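Local structure of exodeoxyribonuclease III (Neisseria meningitidis, 2JC4) at residues D186-V191 and G213-H218; Q174-L179 and H218-P223; A126-V131 and L180-T185. The protein acts in DNA repair as a probably metal-dependent 3'-5' exonuclease that is thought to degrade double-stranded DNA from its 3' ends. All blocks are in the same frame, centred on the assembly; numbering follows the deposited sequence.

Contact 1. Residues D186-V191 and G213-H218; sequences DSLRQV and GLRIDH
Asp186 OD2 takes two N-H groups from one guanidinium: a short, nearly straight bond from Arg215 NH2 (2.8 Å) and a weak, bent one from Arg215 NH1. The main bond of that NH1 goes to Asp186 OD1 at 3.0 Å. The result is an end-on, two-pronged salt bridge in which each oxygen uses its syn lone pair and the two planes lie only 8° apart, so the carboxylate fixes the rotation of the guanidinium. A bend in the arginine chain (chi3 70°) turns the group toward the aspartate. Both faces of the guanidinium are covered: His218 CE1 sits 3.7 Å above the centre of one, while Arg189 NE and CG lie over the other, CG 3.6 Å from Arg215 NH2. Leu188 runs past in the opposite direction, its CD2 3.9 Å from Arg215 CD. Asp155 OD1 bridges Arg215 NE and Arg189 NH2, Arg189 NH1 bonds to His192 O, and a water accepts from Arg189 NE and, weakly, from Arg215 NH2. In the fold, Asp186 ends the edge strand 185-186, touches Phe176 and Leu180 of helix 170-180, and occupies the N-cap position of helix 187-191, which packs Ser187 and Val191 against strand 229-234 of the second sheet.

Contact 2. Residues Q174-L179 and H218-P223; sequences QWFQNL and HILVSP
In the four-layered alpha/beta sandwich of the DNase I-like fold, helices cover the outer face of each of two packed sheets, and the meeting of helix 170-180 with strand 217-221 is a worked example of one such layer boundary. The short segments run at 35° to each other, with their axes 11.3 Å apart at closest approach. That spacing is filled by four buried side chains, Phe176 and Leu179 from the helix, His218 and Leu220 from the strand. His218 and Leu220, two residues apart, point at the helix, whereas Ile219 and Val221 turn to the other side and meet strand 250-254 of the second sheet. Phe176 does most of the work for the helix. With CG anti to its backbone N (chi1 -179°), the ring extends toward the strand and reaches both His218 and Leu220 with its CE1-CZ end. Its CE1 comes within 3.6 Å of His218 CD2, and CZ lies over the rim of one imidazole face. The rings are inclined at 55° with centroids 5.0 Å apart, an oblique arrangement that is neither stacked nor T-shaped. Next to CD2 in the imidazole, NE2 is hydrogen-bonded to Ile149 O, and Phe147 and Pro151 also touch the ring. This histidine directly follows Asp217, which is predicted to be important for catalysis, so the packing borders the probable active site. Farther along the strand, both Leu220 methyls meet Phe176: CD2 rests 3.8 Å from Phe176 CZ, while CD1 touches the same ring and also lies 4.0 Å from Leu179 CB.

Contact 3. Residues A126-V131 and L180-T185; sequences ALTEFV and LDLGLT
This is an apolar contact between helix 115-135 and the turn by which the chain leaves helix 170-180 for the edge strand 185-186, well away from the annotated sites. Leu182 carries most of it. Its side chain is directed at the helix and spreads two methyls over the surface between Thr128 and Val131, residues three apart and therefore nearly one helical turn from each other. CD2 meets the methyl of the threonine, Thr128 CG2, at 3.8 Å. CD1 is shared: it lies 3.7 Å from Val131 CG1 and equally near the backbone oxygen Thr128 O. The leucine and valine side chains cross at about a right angle. Val131 CG1, anti to its backbone N (chi1 179°), points toward the turn and also comes within 4.1 Å of Leu184 CD1. Thr128 keeps its polar branch out of this apolar patch, for OG1 is hydrogen-bonded to Phe124 O one turn earlier in its own helix. The turn that presents Leu182 and Leu184 is built around Leu180 O, which accepts from Gly183 N (2.9 Å) and Leu184 N (3.0 Å), both arriving from the same face of its plane. Gly183 makes the reversal with a positive phi of 109°, a conformation glycine adopts readily. Beneath the contact, Val131 and Leu184 reach Leu143 and Leu141 of strand 141-144, while Met135 touches both Leu182 and Leu184. A helix packed against the turn that ends its neighbour, both over the same sheet, belongs to an outer layer of the alpha/beta sandwich of the DNase I-like family.

In the fold
Contacts 1 and 2 join helices 187-191 and 170-180 to strand 217-221 or the loop leading into it, while contact 3 joins helix 115-135 to the turn after helix 170-180, and their chemistry shifts with position. Contact 1, closest to the centre of the chain, is buried yet polar and charged; contact 2 is aromatic and aliphatic; contact 3 lies farthest out, wholly apolar across its segments, with Leu182 only partly buried. Contacts 1 and 2 share His218, which touches both the Arg215 guanidinium and the Phe176 ring. Contacts 2 and 3 are joined through the backbone, Val221 O lying 3.0 Å from Thr185 N, probably hydrogen-bonded. Residues 174-191 supply one segment to every contact.

Contact 1. Residues D186-V191 and G213-H218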
loop_
_atom_site.group_PDB
_atom_site.type_symbol
_atom_site.label_atom_id
_atom_site.label_comp_id
_atom_site.label_asym_id
_atom_site.label_seq_id
_atom_site.Cartn_x
_atom_site.Cartn_y
_atom_site.Cartn_z
ATOM N N ASP A 186 -7.705 -9.408 -5.473
ATOM C CA ASP A 186 -7.613 -8.803 -4.124
ATOM C C ASP A 186 -7.190 -9.934 -3.152
ATOM O O ASP A 186 -8.042 -10.697 -2.689
ATOM C CB ASP A 186 -9.021 -8.223 -3.754
ATOM C CG ASP A 186 -9.098 -7.582 -2.355
ATOM O OD1 ASP A 186 -8.166 -7.736 -1.540
ATOM O OD2 ASP A 186 -10.148 -6.933 -2.075
ATOM N N SER A 187 -5.906 -10.035 -2.832
ATOM C CA SER A 187 -5.406 -11.219 -2.111
ATOM C C SER A 187 -6.115 -11.502 -0.789
ATOM O O SER A 187 -6.457 -12.655 -0.494
ATOM C CB SER A 187 -3.898 -11.195 -1.909
ATOM O OG SER A 187 -3.480 -10.224 -0.974
ATOM N N LEU A 188 -6.339 -10.464 0.018
ATOM C CA LEU A 188 -6.958 -10.685 1.331
ATOM C C LEU A 188 -8.329 -11.383 1.176
ATOM O O LEU A 188 -8.664 -12.292 1.960
ATOM C CB LEU A 188 -7.100 -9.355 2.078
ATOM C CG LEU A 188 -7.564 -9.469 3.541
ATOM C CD1 LEU A 188 -6.847 -8.426 4.444
ATOM C CD2 LEU A 188 -9.069 -9.367 3.625
ATOM N N ARG A 189 -9.107 -10.990 0.165
ATOM C CA ARG A 189 -10.449 -11.575 -0.023
ATOM C C ARG A 189 -10.424 -12.964 -0.672
ATOM O O ARG A 189 -11.378 -13.743 -0.543
ATOM C CB ARG A 189 -11.382 -10.623 -0.786
ATOM C CG ARG A 189 -11.871 -9.414 0.023
ATOM C CD ARG A 189 -12.685 -9.862 1.213
ATOM N NE ARG A 189 -13.162 -8.738 2.020
ATOM C CZ ARG A 189 -13.440 -8.806 3.319
ATOM N NH1 ARG A 189 -13.224 -9.946 3.981
ATOM N NH2 ARG A 189 -13.877 -7.717 3.984
ATOM N N GLN A 190 -9.331 -13.302 -1.352
ATOM C CA GLN A 190 -9.163 -14.700 -1.772
ATOM C C GLN A 190 -9.054 -15.623 -0.533
ATOM O O GLN A 190 -9.730 -16.637 -0.460
ATOM C CB GLN A 190 -7.951 -14.879 -2.683
ATOM C CG GLN A 190 -7.625 -16.374 -2.927
ATOM C CD GLN A 190 -6.604 -16.576 -4.021
ATOM O OE1 GLN A 190 -6.656 -15.913 -5.062
ATOM N NE2 GLN A 190 -5.664 -17.502 -3.795
ATOM N N VAL A 191 -8.227 -15.245 0.436
ATOM C CA VAL A 191 -7.985 -16.015 1.674
ATOM C C VAL A 191 -9.152 -15.919 2.677
ATOM O O VAL A 191 -9.495 -16.903 3.362
ATOM C CB VAL A 191 -6.630 -15.577 2.374
ATOM C CG1 VAL A 191 -6.415 -16.291 3.707
ATOM C CG2 VAL A 191 -5.438 -15.846 1.473
ATOM N N GLY A 213 -12.836 0.837 11.719
ATOM C CA GLY A 213 -11.850 1.232 10.709
ATOM C C GLY A 213 -12.320 0.992 9.266
ATOM O O GLY A 213 -13.492 0.654 9.013
ATOM N N LEU A 214 -11.408 1.229 8.321
ATOM C CA LEU A 214 -11.586 0.934 6.895
ATOM C C LEU A 214 -10.496 -0.066 6.430
ATOM O O LEU A 214 -9.358 -0.038 6.913
ATOM C CB LEU A 214 -11.507 2.204 6.054
ATOM C CG LEU A 214 -12.364 3.410 6.510
ATOM C CD1 LEU A 214 -12.035 4.548 5.580
ATOM C CD2 LEU A 214 -13.834 3.099 6.451
ATOM N N ARG A 215 -10.866 -0.954 5.517
ATOM C CA ARG A 215 -9.860 -1.743 4.787
ATOM C C ARG A 215 -9.486 -1.019 3.511
ATOM O O ARG A 215 -10.175 -1.154 2.491
ATOM C CB ARG A 215 -10.341 -3.174 4.471
ATOM C CG ARG A 215 -9.249 -4.074 3.885
ATOM C CD ARG A 215 -9.767 -5.502 3.563
ATOM N NE ARG A 215 -10.697 -5.488 2.428
ATOM C CZ ARG A 215 -10.394 -5.959 1.210
ATOM N NH1 ARG A 215 -9.209 -6.499 0.976
ATOM N NH2 ARG A 215 -11.287 -5.915 0.238
ATOM N N ILE A 216 -8.386 -0.271 3.562
ATOM C CA ILE A 216 -7.919 0.519 2.408
ATOM C C ILE A 216 -6.513 0.197 1.953
ATOM O O ILE A 216 -6.057 0.726 0.918
ATOM C CB ILE A 216 -8.048 2.050 2.675
ATOM C CG1 ILE A 216 -7.275 2.454 3.957
ATOM C CG2 ILE A 216 -9.587 2.445 2.762
ATOM C CD1 ILE A 216 -7.315 3.985 4.251
ATOM N N ASP A 217 -5.803 -0.618 2.733
ATOM C CA ASP A 217 -4.489 -1.090 2.337
ATOM C C ASP A 217 -4.586 -2.509 1.797
ATOM O O ASP A 217 -5.064 -3.442 2.515
ATOM C CB ASP A 217 -3.552 -1.036 3.552
ATOM C CG ASP A 217 -3.434 0.368 4.116
ATOM O OD1 ASP A 217 -2.577 1.096 3.606
ATOM O OD2 ASP A 217 -4.144 0.709 5.102
ATOM N N HIS A 218 -4.132 -2.693 0.552
ATOM C CA HIS A 218 -4.443 -3.962 -0.171
ATOM C C HIS A 218 -3.212 -4.546 -0.802
ATOM O O HIS A 218 -2.227 -3.840 -0.994
ATOM C CB HIS A 218 -5.498 -3.730 -1.274
ATOM C CG HIS A 218 -6.748 -3.053 -0.787
ATOM N ND1 HIS A 218 -7.526 -3.580 0.210
ATOM C CD2 HIS A 218 -7.306 -1.857 -1.113
ATOM C CE1 HIS A 218 -8.539 -2.756 0.459
ATOM N NE2 HIS A 218 -8.430 -1.703 -0.338
HETATM O O HOH W 1 -14.489 -6.758 0.534
#

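Contact 2. Residues Q174-L179 and H218-P223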
loop_
_atom_site.group_PDB
_atom_site.type_symbol
_atom_site.label_atom_id
_atom_site.label_comp_id
_atom_site.label_asym_id
_atom_site.label_seq_id
_atom_site.Cartn_x
_atom_site.Cartn_y
_atom_site.Cartn_z
ATOM N N GLN A 174 -15.470 1.585 -8.297
ATOM C CA GLN A 174 -15.229 1.297 -9.714
ATOM C C GLN A 174 -13.766 1.445 -10.128
ATOM O O GLN A 174 -13.271 0.617 -10.901
ATOM C CB GLN A 174 -16.122 2.121 -10.639
ATOM C CG GLN A 174 -16.085 1.592 -12.124
ATOM C CD GLN A 174 -16.416 0.094 -12.230
ATOM O OE1 GLN A 174 -17.516 -0.362 -11.863
ATOM N NE2 GLN A 174 -15.472 -0.675 -12.742
ATOM N N TRP A 175 -13.072 2.458 -9.607
ATOM C CA TRP A 175 -11.635 2.609 -9.885
ATOM C C TRP A 175 -10.839 1.431 -9.346
ATOM O O TRP A 175 -9.936 0.947 -10.025
ATOM C CB TRP A 175 -11.067 3.926 -9.340
ATOM C CG TRP A 175 -11.827 5.124 -9.836
ATOM C CD1 TRP A 175 -12.589 5.213 -10.980
ATOM C CD2 TRP A 175 -11.907 6.410 -9.194
ATOM N NE1 TRP A 175 -13.156 6.470 -11.065
ATOM C CE2 TRP A 175 -12.753 7.218 -9.980
ATOM C CE3 TRP A 175 -11.378 6.933 -8.008
ATOM C CZ2 TRP A 175 -13.063 8.531 -9.628
ATOM C CZ3 TRP A 175 -11.699 8.244 -7.646
ATOM C CH2 TRP A 175 -12.525 9.023 -8.463
ATOM N N PHE A 176 -11.205 0.935 -8.171
ATOM C CA PHE A 176 -10.564 -0.239 -7.615
ATOM C C PHE A 176 -10.871 -1.461 -8.498
ATOM O O PHE A 176 -9.976 -2.267 -8.799
ATOM C CB PHE A 176 -10.999 -0.461 -6.153
ATOM C CG PHE A 176 -10.343 -1.666 -5.500
ATOM C CD1 PHE A 176 -9.018 -1.593 -5.047
ATOM C CD2 PHE A 176 -11.030 -2.869 -5.371
ATOM C CE1 PHE A 176 -8.409 -2.695 -4.455
ATOM C CE2 PHE A 176 -10.410 -3.978 -4.770
ATOM C CZ PHE A 176 -9.114 -3.872 -4.302
ATOM N N GLN A 177 -12.120 -1.576 -8.938
ATOM C CA GLN A 177 -12.511 -2.671 -9.837
ATOM C C GLN A 177 -11.722 -2.611 -11.144
ATOM O O GLN A 177 -11.332 -3.665 -11.681
ATOM C CB GLN A 177 -14.042 -2.705 -10.063
ATOM C CG GLN A 177 -14.574 -3.964 -10.823
ATOM C CD GLN A 177 -14.263 -5.260 -10.102
ATOM O OE1 GLN A 177 -14.594 -5.407 -8.925
ATOM N NE2 GLN A 177 -13.609 -6.194 -10.783
ATOM N N ASN A 178 -11.437 -1.405 -11.635
ATOM C CA ASN A 178 -10.659 -1.290 -12.877
ATOM C C ASN A 178 -9.261 -1.905 -12.787
ATOM O O ASN A 178 -8.698 -2.371 -13.783
ATOM C CB ASN A 178 -10.567 0.157 -13.339
ATOM C CG ASN A 178 -11.917 0.749 -13.684
ATOM O OD1 ASN A 178 -12.867 0.022 -13.919
ATOM N ND2 ASN A 178 -11.998 2.091 -13.741
ATOM N N LEU A 179 -8.677 -1.885 -11.598
ATOM C CA LEU A 179 -7.391 -2.549 -11.353
ATOM C C LEU A 179 -7.548 -4.080 -11.327
ATOM O O LEU A 179 -6.813 -4.784 -11.977
ATOM C CB LEU A 179 -6.778 -2.031 -10.041
ATOM C CG LEU A 179 -6.343 -0.563 -10.016
ATOM C CD1 LEU A 179 -5.956 -0.140 -8.584
ATOM C CD2 LEU A 179 -5.183 -0.271 -11.028
ATOM N N HIS A 218 -4.132 -2.693 0.552
ATOM C CA HIS A 218 -4.443 -3.962 -0.171
ATOM C C HIS A 218 -3.212 -4.546 -0.802
ATOM O O HIS A 218 -2.227 -3.840 -0.994
ATOM C CB HIS A 218 -5.498 -3.730 -1.274
ATOM C CG HIS A 218 -6.748 -3.053 -0.787
ATOM N ND1 HIS A 218 -7.526 -3.580 0.210
ATOM C CD2 HIS A 218 -7.306 -1.857 -1.113
ATOM C CE1 HIS A 218 -8.539 -2.756 0.459
ATOM N NE2 HIS A 218 -8.430 -1.703 -0.338
ATOM N N ILE A 219 -3.284 -5.828 -1.180
ATOM C CA ILE A 219 -2.182 -6.471 -1.913
ATOM C C ILE A 219 -2.829 -7.173 -3.110
ATOM O O ILE A 219 -3.596 -8.105 -2.929
ATOM C CB ILE A 219 -1.406 -7.480 -1.033
ATOM C CG1 ILE A 219 -0.760 -6.753 0.173
ATOM C CG2 ILE A 219 -0.269 -8.150 -1.857
ATOM C CD1 ILE A 219 -0.133 -7.668 1.179
ATOM N N LEU A 220 -2.606 -6.641 -4.304
ATOM C CA LEU A 220 -3.279 -7.153 -5.506
ATOM C C LEU A 220 -2.243 -7.972 -6.268
ATOM O O LEU A 220 -1.102 -7.512 -6.463
ATOM C CB LEU A 220 -3.872 -6.023 -6.376
ATOM C CG LEU A 220 -4.773 -4.921 -5.763
ATOM C CD1 LEU A 220 -5.532 -4.172 -6.867
ATOM C CD2 LEU A 220 -5.702 -5.421 -4.713
ATOM N N VAL A 221 -2.608 -9.204 -6.650
ATOM C CA VAL A 221 -1.607 -10.149 -7.170
ATOM C C VAL A 221 -1.985 -10.730 -8.556
ATOM O O VAL A 221 -3.161 -10.947 -8.850
ATOM C CB VAL A 221 -1.310 -11.323 -6.128
ATOM C CG1 VAL A 221 -0.821 -10.753 -4.760
ATOM C CG2 VAL A 221 -2.568 -12.190 -5.893
ATOM N N SER A 222 -0.980 -11.009 -9.384
ATOM C CA SER A 222 -1.210 -11.706 -10.643
ATOM C C SER A 222 -1.564 -13.176 -10.348
ATOM O O SER A 222 -1.281 -13.690 -9.242
ATOM C CB SER A 222 0.067 -11.683 -11.500
ATOM O OG SER A 222 1.125 -12.303 -10.795
ATOM N N PRO A 223 -2.166 -13.870 -11.331
ATOM C CA PRO A 223 -2.549 -15.255 -11.057
ATOM C C PRO A 223 -1.430 -16.170 -10.592
ATOM O O PRO A 223 -1.685 -17.005 -9.729
ATOM C CB PRO A 223 -3.100 -15.760 -12.401
ATOM C CG PRO A 223 -3.378 -14.608 -13.195
ATOM C CD PRO A 223 -2.576 -13.434 -12.674
#

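Contact 3. Residues A126-V131 and L180-T185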
loop_
_atom_site.group_PDB
_atom_site.type_symbol
_atom_site.label_atom_id
_atom_site.label_comp_id
_atom_site.label_asym_id
_atom_site.label_seq_id
_atom_site.Cartn_x
_atom_site.Cartn_y
_atom_site.Cartn_z
ATOM N N ALA A 126 -4.293 6.935 -14.671
ATOM C CA ALA A 126 -2.877 6.822 -15.056
ATOM C C ALA A 126 -2.247 5.560 -14.440
ATOM O O ALA A 126 -1.439 4.878 -15.070
ATOM C CB ALA A 126 -2.093 8.074 -14.671
ATOM N N LEU A 127 -2.617 5.245 -13.208
ATOM C CA LEU A 127 -2.086 4.041 -12.590
ATOM C C LEU A 127 -2.520 2.789 -13.359
ATOM O O LEU A 127 -1.724 1.889 -13.583
ATOM C CB LEU A 127 -2.563 3.951 -11.131
ATOM C CG LEU A 127 -2.134 2.695 -10.380
ATOM C CD1 LEU A 127 -0.573 2.657 -10.234
ATOM C CD2 LEU A 127 -2.809 2.621 -9.031
ATOM N N THR A 128 -3.795 2.731 -13.719
ATOM C CA THR A 128 -4.349 1.579 -14.440
ATOM C C THR A 128 -3.540 1.301 -15.721
ATOM O O THR A 128 -3.203 0.149 -16.035
ATOM C CB THR A 128 -5.852 1.824 -14.759
ATOM O OG1 THR A 128 -6.514 2.160 -13.535
ATOM C CG2 THR A 128 -6.491 0.562 -15.270
ATOM N N GLU A 129 -3.213 2.368 -16.428
ATOM C CA GLU A 129 -2.450 2.266 -17.683
ATOM C C GLU A 129 -1.044 1.695 -17.430
ATOM O O GLU A 129 -0.554 0.814 -18.141
ATOM C CB GLU A 129 -2.384 3.656 -18.342
ATOM C CG GLU A 129 -2.551 3.607 -19.826
ATOM C CD GLU A 129 -2.258 4.951 -20.469
ATOM O OE1 GLU A 129 -1.114 5.143 -20.944
ATOM O OE2 GLU A 129 -3.160 5.812 -20.452
ATOM N N PHE A 130 -0.388 2.187 -16.406
ATOM C CA PHE A 130 0.957 1.722 -16.103
ATOM C C PHE A 130 0.932 0.257 -15.697
ATOM O O PHE A 130 1.740 -0.550 -16.189
ATOM C CB PHE A 130 1.522 2.549 -14.953
ATOM C CG PHE A 130 2.838 2.056 -14.430
ATOM C CD1 PHE A 130 3.973 2.048 -15.249
ATOM C CD2 PHE A 130 2.963 1.670 -13.101
ATOM C CE1 PHE A 130 5.210 1.627 -14.768
ATOM C CE2 PHE A 130 4.215 1.226 -12.600
ATOM C CZ PHE A 130 5.338 1.240 -13.430
ATOM N N VAL A 131 0.028 -0.072 -14.774
ATOM C CA VAL A 131 -0.091 -1.461 -14.265
ATOM C C VAL A 131 -0.430 -2.416 -15.428
ATOM O O VAL A 131 0.197 -3.482 -15.577
ATOM C CB VAL A 131 -1.068 -1.602 -13.054
ATOM C CG1 VAL A 131 -1.148 -3.087 -12.621
ATOM C CG2 VAL A 131 -0.592 -0.769 -11.855
ATOM N N LEU A 180 -8.505 -4.590 -10.557
ATOM C CA LEU A 180 -8.816 -6.019 -10.585
ATOM C C LEU A 180 -9.067 -6.543 -12.024
ATOM O O LEU A 180 -8.597 -7.645 -12.368
ATOM C CB LEU A 180 -10.042 -6.321 -9.711
ATOM C CG LEU A 180 -9.928 -5.983 -8.213
ATOM C CD1 LEU A 180 -11.211 -6.362 -7.480
ATOM C CD2 LEU A 180 -8.687 -6.634 -7.552
ATOM N N ASP A 181 -9.822 -5.769 -12.815
ATOM C CA ASP A 181 -10.164 -6.073 -14.232
ATOM C C ASP A 181 -8.942 -6.199 -15.182
ATOM O O ASP A 181 -9.021 -6.818 -16.267
ATOM C CB ASP A 181 -11.106 -4.992 -14.776
ATOM C CG ASP A 181 -12.500 -5.067 -14.177
ATOM O OD1 ASP A 181 -12.808 -6.067 -13.480
ATOM O OD2 ASP A 181 -13.284 -4.104 -14.411
ATOM N N LEU A 182 -7.792 -5.685 -14.745
ATOM C CA LEU A 182 -6.530 -5.961 -15.461
ATOM C C LEU A 182 -6.122 -7.440 -15.431
ATOM O O LEU A 182 -5.304 -7.872 -16.265
ATOM C CB LEU A 182 -5.365 -5.105 -14.917
ATOM C CG LEU A 182 -5.611 -3.604 -14.916
ATOM C CD1 LEU A 182 -4.459 -2.839 -14.223
ATOM C CD2 LEU A 182 -5.895 -3.061 -16.321
ATOM N N GLY A 183 -6.672 -8.191 -14.472
ATOM C CA GLY A 183 -6.319 -9.587 -14.239
ATOM C C GLY A 183 -5.534 -9.746 -12.945
ATOM O O GLY A 183 -4.491 -10.423 -12.901
ATOM N N LEU A 184 -6.018 -9.069 -11.909
ATOM C CA LEU A 184 -5.408 -9.084 -10.579
ATOM C C LEU A 184 -6.472 -9.495 -9.586
ATOM O O LEU A 184 -7.647 -9.292 -9.845
ATOM C CB LEU A 184 -4.922 -7.678 -10.220
ATOM C CG LEU A 184 -3.713 -7.165 -11.003
ATOM C CD1 LEU A 184 -3.530 -5.721 -10.580
ATOM C CD2 LEU A 184 -2.436 -7.994 -10.654
ATOM N N THR A 185 -6.033 -10.097 -8.478
ATOM C CA THR A 185 -6.878 -10.652 -7.424
ATOM C C THR A 185 -6.628 -9.871 -6.131
ATOM O O THR A 185 -5.467 -9.663 -5.756
ATOM C CB THR A 185 -6.490 -12.156 -7.215
ATOM O OG1 THR A 185 -6.968 -12.922 -8.330
ATOM C CG2 THR A 185 -7.094 -12.727 -5.940
#